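Local structure of probable fimbrial chaperone YadV (5GHU) at residues 9-14 with 119-124. The protein probably acts as a periplasmic chaperone of the chaperone-usher pathway, assisting the folding of pilin subunits for assembly into fimbriae. Residues are numbered along the deposited sequence; the frame is centred on the assembly and turned at random. Where two conformers were deposited one is given.
Sequences RVIYKS and KLFYRP
The ring of Tyr122 meets that of Tyr12 and reaches on to Ser14. Its CB starts a side chain whose CG stands anti to the backbone N (chi1 -177°), which carries the ring along strand 9-13; CG passes the carbonyl oxygen of Tyr12, Tyr122 CD1 comes to 3.7 Å from Tyr12 CD1, and CE1 also meets Tyr12 CD1, with Tyr12 CE1 a little farther off. The two rings meet obliquely, their planes 34° apart. At the far end Tyr122 CZ meets Ser14 CB, and Tyr122 OH, 3.3 Å from Ser14 CB, shares a water with Ser14 O. A leucine in place of Tyr122 would probably leave that water without one of its anchors and open a gap beside the Tyr12 ring. Tyr12 OH itself bonds the backbone N of Tyr74. Strand 9-13 is an outermost strand of the PapD-like, immunoglobulin-type N-terminal domain, running parallel to strand 114-123, whose other neighbour, 86-95, is antiparallel. Alternating backbone bonds join the pair, among them a nearly linear one (176°) from Tyr12 N to Phe121 O at 2.8 Å. Leu120 continues the buried face, its CD1 4.0 Å from Val10 CG1. On the opposite face of the sheet, Ile11 CG2 lies over one face of the Arg123 guanidinium, toward its rim, 3.8 Å from Arg123 NH1; salt bridges from Arg123 NE to Glu85, in the same domain, and from NH2 to Asp211, in the C-terminal domain, hold that group.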
loop_
_atom_site.group_PDB
_atom_site.type_symbol
_atom_site.label_atom_id
_atom_site.label_comp_id
_atom_site.label_asym_id
_atom_site.label_seq_id
_atom_site.Cartn_x
_atom_site.Cartn_y
_atom_site.Cartn_z
ATOM N N ARG A 9 -3.727 -3.930 -4.311
ATOM C CA ARG A 9 -2.273 -3.946 -4.251
ATOM C C ARG A 9 -1.799 -5.115 -5.091
ATOM O O ARG A 9 -2.614 -5.978 -5.475
ATOM C CB ARG A 9 -1.722 -4.047 -2.800
ATOM C CG ARG A 9 -2.040 -5.432 -2.097
ATOM C CD ARG A 9 -2.886 -5.322 -0.770
ATOM N NE ARG A 9 -2.580 -4.161 0.073
ATOM C CZ ARG A 9 -1.807 -4.030 1.163
ATOM N NH1 ARG A 9 -1.850 -2.785 1.644
ATOM N NH2 ARG A 9 -1.133 -5.038 1.833
ATOM N N VAL A 10 -0.503 -5.129 -5.390
ATOM C CA VAL A 10 0.104 -6.230 -6.178
ATOM C C VAL A 10 1.234 -6.822 -5.341
ATOM O O VAL A 10 2.068 -6.085 -4.821
ATOM C CB VAL A 10 0.699 -5.704 -7.511
ATOM C CG1 VAL A 10 1.249 -6.896 -8.346
ATOM C CG2 VAL A 10 -0.328 -4.933 -8.296
ATOM N N ILE A 11 1.279 -8.157 -5.200
ATOM C CA ILE A 11 2.406 -8.798 -4.543
ATOM C C ILE A 11 3.297 -9.383 -5.631
ATOM O O ILE A 11 2.806 -10.145 -6.500
ATOM C CB ILE A 11 1.944 -9.927 -3.589
ATOM C CG1 ILE A 11 0.911 -9.395 -2.579
ATOM C CG2 ILE A 11 3.151 -10.582 -2.933
ATOM C CD1 ILE A 11 1.371 -8.165 -1.704
ATOM N N TYR A 12 4.580 -8.991 -5.604
ATOM C CA TYR A 12 5.558 -9.493 -6.590
ATOM C C TYR A 12 6.563 -10.350 -5.815
ATOM O O TYR A 12 7.439 -9.817 -5.166
ATOM C CB TYR A 12 6.256 -8.322 -7.318
ATOM C CG TYR A 12 7.005 -8.792 -8.554
ATOM C CD1 TYR A 12 8.068 -9.669 -8.457
ATOM C CD2 TYR A 12 6.681 -8.284 -9.788
ATOM C CE1 TYR A 12 8.737 -10.122 -9.606
ATOM C CE2 TYR A 12 7.342 -8.696 -10.927
ATOM C CZ TYR A 12 8.377 -9.608 -10.822
ATOM O OH TYR A 12 9.023 -10.024 -11.978
ATOM N N LYS A 13 6.402 -11.687 -5.872
ATOM C CA LYS A 13 7.348 -12.576 -5.187
ATOM C C LYS A 13 8.582 -12.692 -6.019
ATOM O O LYS A 13 8.511 -12.765 -7.237
ATOM C CB LYS A 13 6.668 -13.945 -4.923
ATOM C CG LYS A 13 5.472 -13.774 -3.957
ATOM C CD LYS A 13 4.888 -15.159 -3.643
ATOM C CE LYS A 13 3.659 -14.920 -2.741
ATOM N NZ LYS A 13 3.046 -16.280 -2.363
ATOM N N SER A 14 9.746 -12.703 -5.367
ATOM C CA SER A 14 10.997 -12.570 -6.112
ATOM C C SER A 14 11.303 -13.719 -7.067
ATOM O O SER A 14 12.086 -13.563 -8.020
ATOM C CB SER A 14 12.158 -12.379 -5.134
ATOM O OG SER A 14 12.361 -13.541 -4.345
ATOM N N LYS A 119 -0.228 0.154 -4.557
ATOM C CA LYS A 119 1.095 -0.320 -4.119
ATOM C C LYS A 119 1.452 -1.664 -4.729
ATOM O O LYS A 119 0.601 -2.567 -4.857
ATOM C CB LYS A 119 1.124 -0.475 -2.602
ATOM C CG LYS A 119 0.994 0.871 -1.887
ATOM C CD LYS A 119 0.712 0.592 -0.370
ATOM C CE LYS A 119 0.280 1.828 0.429
ATOM N NZ LYS A 119 -0.231 1.425 1.796
ATOM N N LEU A 120 2.732 -1.786 -5.052
ATOM C CA LEU A 120 3.314 -3.096 -5.412
ATOM C C LEU A 120 4.346 -3.438 -4.341
ATOM O O LEU A 120 5.235 -2.642 -4.033
ATOM C CB LEU A 120 3.967 -3.055 -6.796
ATOM C CG LEU A 120 4.648 -4.393 -7.159
ATOM C CD1 LEU A 120 4.523 -4.635 -8.697
ATOM C CD2 LEU A 120 6.116 -4.397 -6.751
ATOM N N PHE A 121 4.217 -4.606 -3.722
ATOM C CA PHE A 121 5.201 -5.018 -2.726
ATOM C C PHE A 121 6.067 -6.079 -3.328
ATOM O O PHE A 121 5.554 -7.171 -3.686
ATOM C CB PHE A 121 4.517 -5.568 -1.444
ATOM C CG PHE A 121 3.661 -4.544 -0.745
ATOM C CD1 PHE A 121 4.232 -3.657 0.112
ATOM C CD2 PHE A 121 2.275 -4.472 -0.961
ATOM C CE1 PHE A 121 3.449 -2.696 0.794
ATOM C CE2 PHE A 121 1.484 -3.451 -0.314
ATOM C CZ PHE A 121 2.073 -2.594 0.570
ATOM N N TYR A 122 7.355 -5.770 -3.444
ATOM C CA TYR A 122 8.340 -6.758 -3.895
ATOM C C TYR A 122 8.780 -7.576 -2.678
ATOM O O TYR A 122 9.300 -7.014 -1.693
ATOM C CB TYR A 122 9.528 -6.047 -4.563
ATOM C CG TYR A 122 10.521 -7.059 -5.092
ATOM C CD1 TYR A 122 10.330 -7.653 -6.326
ATOM C CD2 TYR A 122 11.662 -7.364 -4.362
ATOM C CE1 TYR A 122 11.284 -8.553 -6.829
ATOM C CE2 TYR A 122 12.627 -8.228 -4.869
ATOM C CZ TYR A 122 12.413 -8.828 -6.075
ATOM O OH TYR A 122 13.383 -9.708 -6.577
ATOM N N ARG A 123 8.541 -8.914 -2.722
ATOM C CA ARG A 123 8.730 -9.758 -1.557
ATOM C C ARG A 123 9.779 -10.829 -1.880
ATOM O O ARG A 123 9.491 -11.807 -2.571
ATOM C CB ARG A 123 7.412 -10.424 -1.151
ATOM C CG ARG A 123 7.561 -11.243 0.124
ATOM C CD ARG A 123 6.220 -11.877 0.521
ATOM N NE ARG A 123 5.386 -10.735 0.946
ATOM C CZ ARG A 123 4.062 -10.791 0.943
ATOM N NH1 ARG A 123 3.429 -11.934 0.637
ATOM N NH2 ARG A 123 3.354 -9.710 1.270
ATOM N N PRO A 124 11.009 -10.644 -1.383
ATOM C CA PRO A 124 11.990 -11.735 -1.512
ATOM C C PRO A 124 11.456 -13.009 -0.876
ATOM O O PRO A 124 10.817 -12.964 0.172
ATOM C CB PRO A 124 13.214 -11.209 -0.745
ATOM C CG PRO A 124 13.040 -9.659 -0.775
ATOM C CD PRO A 124 11.534 -9.460 -0.661
HETATM O O HOH W 1 12.680 -11.157 -9.044
#